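Local coordinates for HTH marR-type domain-containing protein (Streptococcus agalactiae serotype III, PDB 7DVT) that binds heme and probably acts as a MarR-family, DNA-binding transcription regulator, at residues 29-34 against 76-81; 36-41 against 57-62. All blocks are in the same frame, centred on the assembly; numbering follows the deposited sequence.

Interaction 1 of 2, residues 29-34 against 76-81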
# COMPACT_ATOMS: atom_id res chain seq x y z
N GLU A 29 10.75 15.82 12.06
CA GLU A 29 10.39 15.86 10.66
C GLU A 29 11.66 15.87 9.80
O GLU A 29 12.70 16.40 10.19
CB GLU A 29 9.59 17.14 10.45
CG GLU A 29 9.16 17.39 9.03
CD GLU A 29 8.66 18.81 8.83
OE1 GLU A 29 8.74 19.61 9.79
OE2 GLU A 29 8.21 19.11 7.72
N HIS A 30 11.54 15.37 8.59
CA HIS A 30 12.64 15.20 7.65
C HIS A 30 13.59 14.06 8.05
O HIS A 30 14.62 13.90 7.41
CB HIS A 30 13.39 16.51 7.30
CG HIS A 30 12.56 17.75 7.20
ND1 HIS A 30 12.81 18.86 8.00
CD2 HIS A 30 11.51 18.08 6.41
CE1 HIS A 30 11.93 19.82 7.72
NE2 HIS A 30 11.13 19.37 6.74
N LEU A 31 13.27 13.30 9.11
CA LEU A 31 14.13 12.23 9.59
C LEU A 31 13.45 10.87 9.42
O LEU A 31 14.04 9.85 9.76
CB LEU A 31 14.55 12.49 11.04
CG LEU A 31 15.57 13.62 11.19
CD1 LEU A 31 15.68 14.06 12.64
CD2 LEU A 31 16.93 13.24 10.67
N ALA A 32 12.23 10.89 8.90
CA ALA A 32 11.51 9.76 8.31
C ALA A 32 12.45 8.68 7.76
O ALA A 32 12.53 7.60 8.34
CB ALA A 32 10.59 10.24 7.20
N GLY A 33 13.11 8.98 6.64
CA GLY A 33 13.73 7.96 5.80
C GLY A 33 15.25 7.98 5.82
O GLY A 33 15.85 7.62 6.83
N PRO A 34 15.91 8.36 4.69
CA PRO A 34 17.37 8.39 4.57
C PRO A 34 18.14 9.44 5.38
O PRO A 34 19.27 9.17 5.81
CB PRO A 34 17.58 8.58 3.06
CG PRO A 34 16.38 9.39 2.63
CD PRO A 34 15.26 8.80 3.45
N ASN A 76 18.97 21.81 6.06
CA ASN A 76 18.34 21.58 7.34
C ASN A 76 19.25 21.92 8.52
O ASN A 76 18.75 22.07 9.62
CB ASN A 76 17.84 20.14 7.44
CG ASN A 76 16.70 19.84 6.50
OD1 ASN A 76 15.96 20.72 6.10
ND2 ASN A 76 16.52 18.58 6.16
N GLY A 77 20.58 22.03 8.34
CA GLY A 77 21.43 22.34 9.47
C GLY A 77 21.81 21.09 10.26
O GLY A 77 22.40 21.19 11.32
N PHE A 78 21.54 19.90 9.71
CA PHE A 78 21.88 18.67 10.42
C PHE A 78 23.36 18.31 10.29
O PHE A 78 23.88 17.62 11.18
CB PHE A 78 21.03 17.49 9.97
CG PHE A 78 19.55 17.73 9.97
CD1 PHE A 78 18.99 18.70 10.79
CD2 PHE A 78 18.73 16.94 9.19
CE1 PHE A 78 17.63 18.92 10.79
CE2 PHE A 78 17.36 17.14 9.21
CZ PHE A 78 16.83 18.12 10.02
N ILE A 79 24.01 18.71 9.18
CA ILE A 79 25.38 18.30 8.99
C ILE A 79 26.16 19.48 8.44
O ILE A 79 25.59 20.36 7.82
CB ILE A 79 25.48 17.09 8.02
CG1 ILE A 79 25.01 17.50 6.62
CG2 ILE A 79 24.80 15.81 8.56
CD1 ILE A 79 25.27 16.45 5.51
N ALA A 80 27.48 19.38 8.54
CA ALA A 80 28.41 20.20 7.79
C ALA A 80 29.11 19.32 6.76
O ALA A 80 29.48 18.17 7.07
CB ALA A 80 29.46 20.76 8.73
N ILE A 81 29.31 19.90 5.56
CA ILE A 81 30.00 19.21 4.47
C ILE A 81 31.36 19.86 4.32
O ILE A 81 31.46 21.06 4.04
CB ILE A 81 29.17 19.20 3.17
CG1 ILE A 81 27.83 18.46 3.35
CG2 ILE A 81 29.98 18.62 2.00
CD1 ILE A 81 26.88 18.59 2.16

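Interaction 2 of 2, residues 36-41 against 57-62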
# COMPACT_ATOMS: atom_id res chain seq x y z
N GLY A 36 17.36 10.50 8.40
CA GLY A 36 17.44 9.94 9.74
C GLY A 36 18.48 8.83 9.79
O GLY A 36 19.17 8.71 10.79
N HIS A 37 18.60 8.00 8.73
CA HIS A 37 19.52 6.89 8.72
C HIS A 37 20.95 7.41 8.80
O HIS A 37 21.75 6.87 9.55
CB HIS A 37 19.29 5.92 7.54
CG HIS A 37 20.02 4.60 7.60
ND1 HIS A 37 19.76 3.63 8.57
CD2 HIS A 37 20.94 4.04 6.77
CE1 HIS A 37 20.53 2.57 8.37
NE2 HIS A 37 21.27 2.79 7.25
N LEU A 38 21.28 8.43 8.01
CA LEU A 38 22.62 9.01 8.01
C LEU A 38 22.91 9.72 9.34
O LEU A 38 24.01 9.60 9.90
CB LEU A 38 22.71 10.02 6.85
CG LEU A 38 23.71 9.66 5.75
CD1 LEU A 38 23.11 9.91 4.39
CD2 LEU A 38 24.98 10.51 5.94
N VAL A 39 21.90 10.43 9.88
CA VAL A 39 22.10 11.10 11.14
C VAL A 39 22.43 10.03 12.17
O VAL A 39 23.35 10.24 12.98
CB VAL A 39 20.89 11.98 11.56
CG1 VAL A 39 20.95 12.38 13.03
CG2 VAL A 39 20.74 13.23 10.71
N MET A 40 21.68 8.92 12.22
CA MET A 40 21.93 7.95 13.29
C MET A 40 23.24 7.21 13.05
O MET A 40 23.87 6.75 14.00
CB MET A 40 20.82 6.91 13.38
CG MET A 40 19.48 7.49 13.76
SD MET A 40 19.67 8.62 15.16
CE MET A 40 19.76 7.49 16.54
N HIS A 41 23.69 7.14 11.79
CA HIS A 41 24.97 6.51 11.49
C HIS A 41 26.12 7.35 12.04
O HIS A 41 27.03 6.85 12.72
CB HIS A 41 25.10 6.24 9.99
CG HIS A 41 26.00 5.07 9.75
ND1 HIS A 41 25.52 3.77 9.73
CD2 HIS A 41 27.35 4.99 9.62
CE1 HIS A 41 26.53 2.94 9.54
NE2 HIS A 41 27.67 3.67 9.49
N GLU A 57 27.11 4.20 -0.34
CA GLU A 57 27.23 2.77 -0.11
C GLU A 57 26.38 2.36 1.07
O GLU A 57 25.78 1.30 1.02
CB GLU A 57 28.69 2.40 0.04
CG GLU A 57 29.45 2.75 -1.22
CD GLU A 57 30.94 2.50 -1.17
OE1 GLU A 57 31.36 1.68 -0.33
OE2 GLU A 57 31.66 3.14 -1.98
N ILE A 58 26.32 3.22 2.10
CA ILE A 58 25.59 2.91 3.32
C ILE A 58 24.07 2.92 3.08
O ILE A 58 23.32 2.25 3.80
CB ILE A 58 26.04 3.81 4.48
CG1 ILE A 58 27.38 3.34 5.03
CG2 ILE A 58 24.97 3.86 5.58
CD1 ILE A 58 28.09 4.37 5.87
N LEU A 59 23.60 3.65 2.06
CA LEU A 59 22.18 3.67 1.77
C LEU A 59 21.85 3.00 0.44
O LEU A 59 20.68 2.87 0.11
CB LEU A 59 21.68 5.12 1.80
CG LEU A 59 21.87 5.78 3.16
CD1 LEU A 59 22.00 7.29 3.01
CD2 LEU A 59 20.72 5.41 4.09
N HIS A 60 22.87 2.58 -0.31
CA HIS A 60 22.66 1.91 -1.57
C HIS A 60 21.90 2.83 -2.53
O HIS A 60 20.90 2.45 -3.12
CB HIS A 60 21.97 0.55 -1.35
CG HIS A 60 22.55 -0.27 -0.25
ND1 HIS A 60 22.01 -0.28 1.03
CD2 HIS A 60 23.62 -1.10 -0.24
CE1 HIS A 60 22.72 -1.08 1.79
NE2 HIS A 60 23.72 -1.61 1.03
N ILE A 61 22.42 4.04 -2.69
CA ILE A 61 21.77 5.04 -3.53
C ILE A 61 22.82 5.55 -4.52
O ILE A 61 24.00 5.38 -4.26
CB ILE A 61 21.17 6.20 -2.68
CG1 ILE A 61 22.26 7.02 -1.97
CG2 ILE A 61 20.11 5.67 -1.71
CD1 ILE A 61 21.73 8.14 -1.09
N SER A 62 22.36 6.19 -5.60
CA SER A 62 23.21 6.70 -6.66
C SER A 62 23.92 7.97 -6.19
O SER A 62 23.56 8.56 -5.17
CB SER A 62 22.43 6.97 -7.94
OG SER A 62 21.69 8.18 -7.84

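Interaction 1 of 2, residues 29-34 against 76-81
Phe78, His30 and Asn76 carry this contact, with Leu31 completing it. Phe78 has the most surface buried here, and its ring meets the loop 29-34. The CB of His30 comes up at the edge of that ring, close to its plane, with His30 CB 4.5 Å from Phe78 CE2. The same corner of the ring meets a leucine methyl, Leu31 CD2, 4.2 Å from Phe78 CE2. The CG of Leu31 stands beside the backbone N (chi1 -73°); CD2, not the extended CD1 branch, does the touching. One face of the Phe78 ring is taken within its own segment: Asn76 CB sits 3.3 Å above the plane, over the centre.

Gly77 follows helix 63-76 and leaves helical geometry with positive phi, in a Schellman motif. The chain then enters strand 79-83 of the two-stranded wing, as in the winged helix-turn-helix fold of MarR proteins. The loop 29-34 leads from helix 4-25 into helix 34-44, with Gly33 as N-cap.

The amide of Asn76 lies nearly parallel to the imidazole of His30, their planes 14° apart. Asn76 ND2 is 3.9 Å from His30 CB, a packing distance, and no hydrogen bond joins the two segments. That amide nitrogen instead makes a weak hydrogen bond to Gln35 at the start of helix 34-44. One face of the His30 ring is covered by its neighbour, with Glu29 CG 3.5 Å above the plane. Leu31 and Phe78, both buried, also touch Lys102 of helix 97-117, and Leu31 touches Phe106. Ala32, in the same loop, touches a bound heme.

Interaction 2 of 2, residues 36-41 against 57-62
Segment 36-41 is a stretch of helix 34-44, and segment 57-62 holds the last turn of helix 52-59 and the loop after it. The backbones come nearest at His37 and Leu59, whose CA atoms are 8.1 Å apart. His60 ends the second helix with positive phi, and Ser62 is the N-cap of helix 63-76. The segment 57-62 therefore contains the turn between two helices of the helix-turn-helix region of a MarR-type domain.

His37, Leu38 and His41 face Ile58 and Leu59. The clearest pair is Ile58 with His41. The methyl Ile58 CD1 lies over one face of the imidazole in a CH-pi contact, 4.0 Å from the ring centroid and 27° off the ring normal. Ile58 CD1 is 3.7 Å from His41 NE2. His41 holds its CG anti to the backbone N (chi1 -153°), which sets the ring against Ile58. The other branch, Ile58 CG2, is 4.2 Å from both His41 ND1 and His37 NE2.

Leu59 packs beside His37 and Leu38. Its CD2 comes at the edge of the His37 ring, near the ring plane, and its CD1 turns to the end of Leu38. The nearest carbon pairs in both cases are modelled too close to be real, so only the general placement of Leu59 is reliable. Leu38 and Leu59 both also touch Leu69 of helix 63-76.

No hydrogen bond or salt bridge crosses between the segments. The contact therefore rests on the fit of apolar branches against one another and against imidazole rings, and no polar bond between the two segments fixes how those rings are turned.

Overall arrangement
Interaction 1 involves the loop before helix 34-44, interaction 2 the helix itself; both lie within the winged helix-turn-helix domain. Interaction 1 joins that loop to Asn76 and to Phe78 just before strand 79-83. Interaction 2 joins the helix to the end of helix 52-59. The two meet through Leu31, whose CD2 packs on Gly36 and Val39, and 36-41/57-62 is nested within the chain loop that interaction 1 closes. Interaction 1 is partly buried and sets a phenylalanine ring against the Leu31 methyl and the CB of His30, with an amide beside the imidazole. Interaction 2 lies at the surface, buries more area and sets aliphatic branches against histidine rings.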